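PDB 4TS6: Rab3 interacting molecule variant 2 from Drosophila melanogaster, which probably acts as a scaffold of the presynaptic active zone that supports synaptic vesicle release, here represented by its C2A domain. Local coordinates for residues A[7-19]-A[120-132]. Numbering follows the deposited sequence.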
ATOM      1  N   PRO A   7     -12.138  14.069  -5.211  1.00 81.43           N
ATOM      2  CA  PRO A   7     -12.994  13.283  -4.310  1.00 79.95           C
ATOM      3  C   PRO A   7     -12.538  11.820  -4.207  1.00 71.97           C
ATOM      4  O   PRO A   7     -12.950  10.980  -5.011  1.00 66.83           O
ATOM      5  CB  PRO A   7     -14.380  13.391  -4.960  1.00 79.72           C
ATOM      6  CG  PRO A   7     -14.105  13.655  -6.408  1.00 79.80           C
ATOM      7  CD  PRO A   7     -12.831  14.453  -6.455  1.00 81.76           C
ATOM      8  N   ILE A   8     -11.695  11.523  -3.222  1.00 66.48           N
ATOM      9  CA  ILE A   8     -11.183  10.164  -3.032  1.00 61.38           C
ATOM     10  C   ILE A   8     -12.171   9.274  -2.260  1.00 56.09           C
ATOM     11  O   ILE A   8     -12.731   9.691  -1.242  1.00 58.15           O
ATOM     12  CB  ILE A   8      -9.791  10.161  -2.338  1.00 43.96           C
ATOM     13  CG1 ILE A   8      -8.682  10.530  -3.335  1.00 58.25           C
ATOM     14  CG2 ILE A   8      -9.463   8.787  -1.767  1.00 37.34           C
ATOM     15  CD1 ILE A   8      -8.420  12.008  -3.476  1.00 64.90           C
ATOM     16  N   GLU A   9     -12.388   8.059  -2.768  1.00 48.72           N
ATOM     17  CA  GLU A   9     -13.269   7.080  -2.127  1.00 50.84           C
ATOM     18  C   GLU A   9     -12.712   5.658  -2.238  1.00 46.25           C
ATOM     19  O   GLU A   9     -11.921   5.357  -3.139  1.00 40.07           O
ATOM     20  CB  GLU A   9     -14.674   7.144  -2.720  1.00 56.74           C
ATOM     21  CG  GLU A   9     -14.712   7.366  -4.219  1.00 62.99           C
ATOM     22  CD  GLU A   9     -16.120   7.297  -4.777  1.00 71.58           C
ATOM     23  OE1 GLU A   9     -16.596   8.309  -5.334  1.00 69.91           O
ATOM     24  OE2 GLU A   9     -16.749   6.223  -4.662  1.00 78.50           O
ATOM     25  N   GLY A  10     -13.125   4.788  -1.321  1.00 36.20           N
ATOM     26  CA  GLY A  10     -12.593   3.436  -1.282  1.00 36.48           C
ATOM     27  C   GLY A  10     -11.675   3.204  -0.096  1.00 37.18           C
ATOM     28  O   GLY A  10     -11.267   4.146   0.593  1.00 35.59           O
ATOM     29  N   ARG A  11     -11.329   1.944   0.141  1.00 27.79           N
ATOM     30  CA  ARG A  11     -10.502   1.593   1.286  1.00 26.44           C
ATOM     31  C   ARG A  11      -9.618   0.401   0.953  1.00 35.02           C
ATOM     32  O   ARG A  11      -9.885  -0.347   0.001  1.00 28.20           O
ATOM     33  CB  ARG A  11     -11.384   1.301   2.508  1.00 29.11           C
ATOM     34  CG  ARG A  11     -12.551   0.431   2.182  1.00 35.47           C
ATOM     35  CD  ARG A  11     -13.482   0.224   3.376  1.00 39.30           C
ATOM     36  NE  ARG A  11     -14.557  -0.708   3.034  1.00 35.99           N
ATOM     37  CZ  ARG A  11     -15.568  -0.417   2.218  1.00 39.32           C
ATOM     38  NH1 ARG A  11     -15.647   0.782   1.652  1.00 46.20           N
ATOM     39  NH2 ARG A  11     -16.495  -1.329   1.956  1.00 41.42           N
ATOM     40  N   LEU A  12      -8.563   0.233   1.740  1.00 28.76           N
ATOM     41  CA  LEU A  12      -7.521  -0.730   1.452  1.00 27.18           C
ATOM     42  C   LEU A  12      -7.399  -1.662   2.649  1.00 26.87           C
ATOM     43  O   LEU A  12      -7.538  -1.216   3.786  1.00 32.02           O
ATOM     44  CB  LEU A  12      -6.207   0.019   1.256  1.00 24.57           C
ATOM     45  CG  LEU A  12      -4.931  -0.798   1.114  1.00 34.66           C
ATOM     46  CD1 LEU A  12      -4.908  -1.486  -0.236  1.00 34.32           C
ATOM     47  CD2 LEU A  12      -3.725   0.108   1.267  1.00 42.59           C
ATOM     48  N   GLN A  13      -7.149  -2.946   2.403  1.00 28.72           N
ATOM     49  CA  GLN A  13      -6.980  -3.912   3.500  1.00 26.82           C
ATOM     50  C   GLN A  13      -5.514  -4.303   3.574  1.00 31.07           C
ATOM     51  O   GLN A  13      -4.963  -4.823   2.605  1.00 27.59           O
ATOM     52  CB  GLN A  13      -7.834  -5.158   3.268  1.00 32.96           C
ATOM     53  CG  GLN A  13      -7.732  -6.198   4.398  1.00 34.92           C
ATOM     54  CD  GLN A  13      -8.674  -7.364   4.196  1.00 39.42           C
ATOM     55  OE1 GLN A  13      -8.805  -7.889   3.092  1.00 38.68           O
ATOM     56  NE2 GLN A  13      -9.348  -7.763   5.257  1.00 37.07           N
ATOM     57  N   LEU A  14      -4.880  -4.037   4.712  1.00 26.98           N
ATOM     58  CA  LEU A  14      -3.435  -4.229   4.873  1.00 29.69           C
ATOM     59  C   LEU A  14      -3.171  -5.075   6.102  1.00 31.46           C
ATOM     60  O   LEU A  14      -3.904  -4.966   7.073  1.00 34.58           O
ATOM     61  CB  LEU A  14      -2.748  -2.890   5.142  1.00 32.42           C
ATOM     62  CG  LEU A  14      -2.578  -1.807   4.096  1.00 42.08           C
ATOM     63  CD1 LEU A  14      -1.949  -0.584   4.730  1.00 36.80           C
ATOM     64  CD2 LEU A  14      -1.703  -2.318   2.981  1.00 40.82           C
ATOM     65  N   LYS A  15      -2.112  -5.888   6.070  1.00 26.83           N
ATOM     66  CA  LYS A  15      -1.606  -6.556   7.273  1.00 33.27           C
ATOM     67  C   LYS A  15      -0.182  -6.080   7.492  1.00 36.74           C
ATOM     68  O   LYS A  15       0.615  -6.062   6.560  1.00 31.09           O
ATOM     69  CB  LYS A  15      -1.608  -8.079   7.117  1.00 32.53           C
ATOM     70  CG  LYS A  15      -2.972  -8.675   6.845  1.00 43.73           C
ATOM     71  CD  LYS A  15      -2.870 -10.119   6.370  1.00 51.58           C
ATOM     72  CE  LYS A  15      -2.370 -11.047   7.460  1.00 66.04           C
ATOM     73  NZ  LYS A  15      -2.067 -12.420   6.957  1.00 71.01           N
ATOM     74  N   LEU A  16       0.134  -5.675   8.716  1.00 26.82           N
ATOM     75  CA  LEU A  16       1.489  -5.245   9.044  1.00 27.14           C
ATOM     76  C   LEU A  16       2.007  -6.085  10.191  1.00 34.13           C
ATOM     77  O   LEU A  16       1.363  -6.159  11.235  1.00 35.73           O
ATOM     78  CB  LEU A  16       1.507  -3.770   9.459  1.00 32.06           C
ATOM     79  CG  LEU A  16       1.073  -2.733   8.426  1.00 35.07           C
ATOM     80  CD1 LEU A  16       1.381  -1.351   8.954  1.00 38.81           C
ATOM     81  CD2 LEU A  16       1.774  -2.968   7.100  1.00 34.13           C
ATOM     82  N   GLY A  17       3.152  -6.738   9.990  1.00 30.57           N
ATOM     83  CA  GLY A  17       3.782  -7.521  11.042  1.00 25.09           C
ATOM     84  C   GLY A  17       5.218  -7.083  11.228  1.00 31.04           C
ATOM     85  O   GLY A  17       5.835  -6.549  10.305  1.00 30.98           O
ATOM     86  N   TYR A  18       5.757  -7.274  12.423  1.00 32.57           N
ATOM     87  CA  TYR A  18       7.184  -7.071  12.607  1.00 31.95           C
ATOM     88  C   TYR A  18       7.788  -8.296  13.259  1.00 33.21           C
ATOM     89  O   TYR A  18       7.325  -8.724  14.308  1.00 33.23           O
ATOM     90  CB  TYR A  18       7.497  -5.823  13.452  1.00 31.43           C
ATOM     91  CG  TYR A  18       8.979  -5.745  13.731  1.00 32.02           C
ATOM     92  CD1 TYR A  18       9.867  -5.311  12.754  1.00 26.65           C
ATOM     93  CD2 TYR A  18       9.497  -6.149  14.950  1.00 34.33           C
ATOM     94  CE1 TYR A  18      11.228  -5.271  12.994  1.00 32.28           C
ATOM     95  CE2 TYR A  18      10.851  -6.114  15.196  1.00 31.24           C
ATOM     96  CZ  TYR A  18      11.712  -5.678  14.213  1.00 27.58           C
ATOM     97  OH  TYR A  18      13.069  -5.644  14.459  1.00 29.36           O
ATOM     98  N   ASP A  19       8.822  -8.862  12.644  1.00 34.87           N
ATOM     99  CA  ASP A  19       9.475 -10.041  13.205  1.00 35.21           C
ATOM    100  C   ASP A  19      10.863  -9.716  13.767  1.00 31.93           C
ATOM    101  O   ASP A  19      11.813  -9.492  13.008  1.00 29.28           O
ATOM    102  CB  ASP A  19       9.571 -11.136  12.136  1.00 39.23           C
ATOM    103  CG  ASP A  19      10.239 -12.399  12.645  1.00 42.95           C
ATOM    104  OD1 ASP A  19      10.455 -12.531  13.871  1.00 47.48           O
ATOM    105  OD2 ASP A  19      10.545 -13.272  11.806  1.00 50.93           O
ATOM    106  N   HIS A 120       1.815   1.967  15.726  1.00 43.94           N
ATOM    107  CA  HIS A 120       1.157   0.730  15.288  1.00 39.69           C
ATOM    108  C   HIS A 120       1.620  -0.510  16.073  1.00 43.36           C
ATOM    109  O   HIS A 120       2.776  -0.595  16.479  1.00 49.50           O
ATOM    110  CB  HIS A 120       1.355   0.515  13.784  1.00 37.81           C
ATOM    111  CG  HIS A 120       0.270  -0.298  13.148  1.00 46.13           C
ATOM    112  ND1 HIS A 120       0.157  -1.659  13.322  1.00 47.11           N
ATOM    113  CD2 HIS A 120      -0.759   0.067  12.340  1.00 44.54           C
ATOM    114  CE1 HIS A 120      -0.888  -2.105  12.646  1.00 48.68           C
ATOM    115  NE2 HIS A 120      -1.460  -1.077  12.042  1.00 48.15           N
ATOM    116  N   ILE A 121       0.710  -1.466  16.271  1.00 47.48           N
ATOM    117  CA  ILE A 121       0.977  -2.671  17.063  1.00 47.00           C
ATOM    118  C   ILE A 121       1.778  -3.711  16.278  1.00 50.17           C
ATOM    119  O   ILE A 121       2.575  -4.450  16.853  1.00 60.27           O
ATOM    120  CB  ILE A 121      -0.344  -3.309  17.597  1.00 54.14           C
ATOM    121  CG1 ILE A 121      -0.052  -4.495  18.525  1.00 65.70           C
ATOM    122  CG2 ILE A 121      -1.260  -3.729  16.459  1.00 60.59           C
ATOM    123  CD1 ILE A 121      -1.283  -5.282  18.954  1.00 69.89           C
ATOM    124  N   LEU A 122       1.544  -3.769  14.969  1.00 40.39           N
ATOM    125  CA  LEU A 122       2.293  -4.651  14.065  1.00 41.16           C
ATOM    126  C   LEU A 122       2.133  -6.137  14.386  1.00 38.36           C
ATOM    127  O   LEU A 122       3.120  -6.847  14.590  1.00 43.36           O
ATOM    128  CB  LEU A 122       3.774  -4.255  14.019  1.00 38.69           C
ATOM    129  CG  LEU A 122       4.017  -2.805  13.593  1.00 40.57           C
ATOM    130  CD1 LEU A 122       5.490  -2.484  13.599  1.00 45.32           C
ATOM    131  CD2 LEU A 122       3.427  -2.519  12.227  1.00 41.81           C
ATOM    132  N   ASP A 123       0.888  -6.608  14.403  1.00 43.50           N
ATOM    133  CA  ASP A 123       0.589  -7.988  14.788  1.00 45.28           C
ATOM    134  C   ASP A 123       0.068  -8.841  13.629  1.00 45.40           C
ATOM    135  O   ASP A 123      -0.493  -9.914  13.849  1.00 41.70           O
ATOM    136  CB  ASP A 123      -0.429  -8.008  15.930  1.00 59.32           C
ATOM    137  CG  ASP A 123      -1.675  -7.189  15.624  1.00 75.36           C
ATOM    138  OD1 ASP A 123      -1.822  -6.695  14.481  1.00 82.49           O
ATOM    139  OD2 ASP A 123      -2.515  -7.041  16.538  1.00 86.60           O
ATOM    140  N   ASP A 124       0.230  -8.345  12.406  1.00 30.31           N
ATOM    141  CA  ASP A 124      -0.230  -9.054  11.210  1.00 35.83           C
ATOM    142  C   ASP A 124      -1.740  -9.267  11.147  1.00 41.83           C
ATOM    143  O   ASP A 124      -2.221 -10.139  10.428  1.00 51.56           O
ATOM    144  CB  ASP A 124       0.528 -10.375  11.008  1.00 48.72           C
ATOM    145  CG  ASP A 124       1.087 -10.513   9.596  1.00 62.69           C
ATOM    146  OD1 ASP A 124       1.465  -9.472   9.014  1.00 59.88           O
ATOM    147  OD2 ASP A 124       1.142 -11.645   9.062  1.00 71.38           O
ATOM    148  N   GLU A 125      -2.480  -8.463  11.901  1.00 41.70           N
ATOM    149  CA  GLU A 125      -3.938  -8.466  11.830  1.00 47.66           C
ATOM    150  C   GLU A 125      -4.297  -7.726  10.550  1.00 37.74           C
ATOM    151  O   GLU A 125      -3.709  -6.689  10.267  1.00 42.30           O
ATOM    152  CB  GLU A 125      -4.514  -7.729  13.049  1.00 56.87           C
ATOM    153  CG  GLU A 125      -6.041  -7.764  13.214  1.00 74.71           C
ATOM    154  CD  GLU A 125      -6.516  -7.220  14.574  1.00 76.49           C
ATOM    155  OE1 GLU A 125      -5.842  -6.335  15.152  1.00 78.78           O
ATOM    156  OE2 GLU A 125      -7.567  -7.683  15.067  1.00 68.32           O
ATOM    157  N   ALA A 126      -5.240  -8.261   9.774  1.00 32.69           N
ATOM    158  CA  ALA A 126      -5.784  -7.533   8.633  1.00 40.32           C
ATOM    159  C   ALA A 126      -6.613  -6.365   9.144  1.00 41.78           C
ATOM    160  O   ALA A 126      -7.433  -6.533  10.041  1.00 33.17           O
ATOM    161  CB  ALA A 126      -6.623  -8.439   7.780  1.00 44.77           C
ATOM    162  N   GLU A 127      -6.376  -5.178   8.602  1.00 29.58           N
ATOM    163  CA  GLU A 127      -7.120  -3.990   9.009  1.00 35.69           C
ATOM    164  C   GLU A 127      -7.535  -3.200   7.774  1.00 33.32           C
ATOM    165  O   GLU A 127      -6.892  -3.304   6.744  1.00 31.84           O
ATOM    166  CB  GLU A 127      -6.250  -3.107   9.901  1.00 42.41           C
ATOM    167  CG  GLU A 127      -5.864  -3.732  11.230  1.00 57.60           C
ATOM    168  CD  GLU A 127      -5.142  -2.745  12.135  1.00 79.00           C
ATOM    169  OE1 GLU A 127      -4.988  -1.571  11.725  1.00 75.85           O
ATOM    170  OE2 GLU A 127      -4.734  -3.144  13.252  1.00 90.88           O
ATOM    171  N   TRP A 128      -8.601  -2.412   7.881  1.00 32.95           N
ATOM    172  CA  TRP A 128      -9.052  -1.599   6.762  1.00 31.53           C
ATOM    173  C   TRP A 128      -8.749  -0.124   6.967  1.00 39.50           C
ATOM    174  O   TRP A 128      -8.990   0.427   8.038  1.00 36.49           O
ATOM    175  CB  TRP A 128     -10.546  -1.778   6.544  1.00 32.81           C
ATOM    176  CG  TRP A 128     -10.918  -3.124   6.022  1.00 33.49           C
ATOM    177  CD1 TRP A 128     -11.237  -4.237   6.758  1.00 35.42           C
ATOM    178  CD2 TRP A 128     -11.047  -3.502   4.647  1.00 36.42           C
ATOM    179  NE1 TRP A 128     -11.538  -5.284   5.917  1.00 35.79           N
ATOM    180  CE2 TRP A 128     -11.446  -4.853   4.618  1.00 32.24           C
ATOM    181  CE3 TRP A 128     -10.861  -2.825   3.433  1.00 39.24           C
ATOM    182  CZ2 TRP A 128     -11.647  -5.545   3.422  1.00 36.52           C
ATOM    183  CZ3 TRP A 128     -11.073  -3.512   2.244  1.00 34.52           C
ATOM    184  CH2 TRP A 128     -11.460  -4.856   2.248  1.00 36.59           C
ATOM    185  N   TYR A 129      -8.224   0.516   5.924  1.00 28.84           N
ATOM    186  CA  TYR A 129      -7.859   1.921   6.004  1.00 28.56           C
ATOM    187  C   TYR A 129      -8.527   2.718   4.900  1.00 34.54           C
ATOM    188  O   TYR A 129      -8.482   2.335   3.725  1.00 26.26           O
ATOM    189  CB  TYR A 129      -6.348   2.064   5.868  1.00 26.09           C
ATOM    190  CG  TYR A 129      -5.580   1.381   6.971  1.00 31.66           C
ATOM    191  CD1 TYR A 129      -5.236   0.044   6.879  1.00 34.15           C
ATOM    192  CD2 TYR A 129      -5.199   2.079   8.103  1.00 42.66           C
ATOM    193  CE1 TYR A 129      -4.530  -0.585   7.895  1.00 33.49           C
ATOM    194  CE2 TYR A 129      -4.493   1.466   9.115  1.00 46.75           C
ATOM    195  CZ  TYR A 129      -4.159   0.137   9.006  1.00 38.39           C
ATOM    196  OH  TYR A 129      -3.456  -0.464  10.020  1.00 46.04           O
ATOM    197  N   GLN A 130      -9.120   3.840   5.282  1.00 28.08           N
ATOM    198  CA  GLN A 130      -9.811   4.709   4.341  1.00 27.87           C
ATOM    199  C   GLN A 130      -8.774   5.351   3.431  1.00 26.88           C
ATOM    200  O   GLN A 130      -7.772   5.872   3.914  1.00 27.67           O
ATOM    201  CB  GLN A 130     -10.549   5.799   5.113  1.00 43.66           C
ATOM    202  CG  GLN A 130     -11.605   6.499   4.310  1.00 58.44           C
ATOM    203  CD  GLN A 130     -12.724   5.557   3.916  1.00 68.37           C
ATOM    204  OE1 GLN A 130     -13.094   4.658   4.677  1.00 69.17           O
ATOM    205  NE2 GLN A 130     -13.259   5.744   2.715  1.00 70.74           N
ATOM    206  N   LEU A 131      -8.980   5.295   2.120  1.00 26.75           N
ATOM    207  CA  LEU A 131      -8.043   5.967   1.218  1.00 29.87           C
ATOM    208  C   LEU A 131      -8.197   7.475   1.419  1.00 31.59           C
ATOM    209  O   LEU A 131      -9.313   7.965   1.607  1.00 31.90           O
ATOM    210  CB  LEU A 131      -8.315   5.597  -0.242  1.00 29.82           C
ATOM    211  CG  LEU A 131      -7.910   4.191  -0.690  1.00 36.72           C
ATOM    212  CD1 LEU A 131      -8.260   3.968  -2.156  1.00 35.25           C
ATOM    213  CD2 LEU A 131      -6.432   3.976  -0.498  1.00 29.76           C
ATOM    214  N   GLN A 132      -7.080   8.196   1.415  1.00 25.86           N
ATOM    215  CA  GLN A 132      -7.095   9.639   1.652  1.00 35.12           C
ATOM    216  C   GLN A 132      -6.563  10.375   0.431  1.00 33.08           C
ATOM    217  O   GLN A 132      -5.811   9.812  -0.367  1.00 30.55           O
ATOM    218  CB  GLN A 132      -6.236   9.989   2.869  1.00 41.75           C
ATOM    219  CG  GLN A 132      -6.645   9.268   4.145  1.00 56.34           C
ATOM    220  CD  GLN A 132      -7.825   9.917   4.830  1.00 65.97           C
ATOM    221  OE1 GLN A 132      -8.090  11.100   4.637  1.00 71.31           O
ATOM    222  NE2 GLN A 132      -8.541   9.144   5.641  1.00 70.58           N
ATOM    223  OXT GLN A 132      -6.867  11.548   0.218  1.00 31.95           O
TER
HETATM  224  O   HOH W   1      -2.631  -3.199   9.463  1.00 45.94           O
HETATM  225  O   HOH W   2       1.883  -8.902   6.667  1.00 53.04           O
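I8 meets L131 where the two ends of the chain come together: its CG2 branch lies 3.7 Å from L131 CB. From there strands 11-19 and 123-130 run antiparallel, a worked example of how a β-sandwich sorts its side chains by alternation. G10 O accepts from L131 N at 3.0 Å, the first bond of a ladder in which R11 and Q130 form a non-hydrogen-bonded pair and L12 with Y129, and L14 with E127, share two backbone bonds each. On the face carrying R11, Q13 and K15, the Q13 CG stands anti to the backbone N (chi1 -179°), and the extended chain passes obliquely over one face of the W128 indole: CB sits 3.6 Å from the centroid of the six-membered ring, a CH-pi contact, while the amide stacks nearer CE2 and NE1, tilted 28° from the ring plane. An alanine here would keep the CB contact but would probably leave the indole without its amide cover and freer to turn. On the opposite face, with L12 and Y129, L14 CD1 packs against the Y129 ring. K15 curls past A126 toward D124, its NZ 3.9 Å from D124 OD2, a long salt bridge. L16 CD1 rests over the centre of the H120 ring, 4.2 Å from its centroid. That ring is gripped in its plane at both nitrogens: NE2 donates to Y129 OH at 2.9 Å and ND1 accepts from L122 N, which fixes its rotation. Strand 123-130 is an edge strand of its four-stranded sheet within the chain, strand 24-33 flanks 11-19 on the other side, and L12, L14, L16 and Y129 touch strands 93-100 and 108-116 of the second sheet of the C2 sandwich.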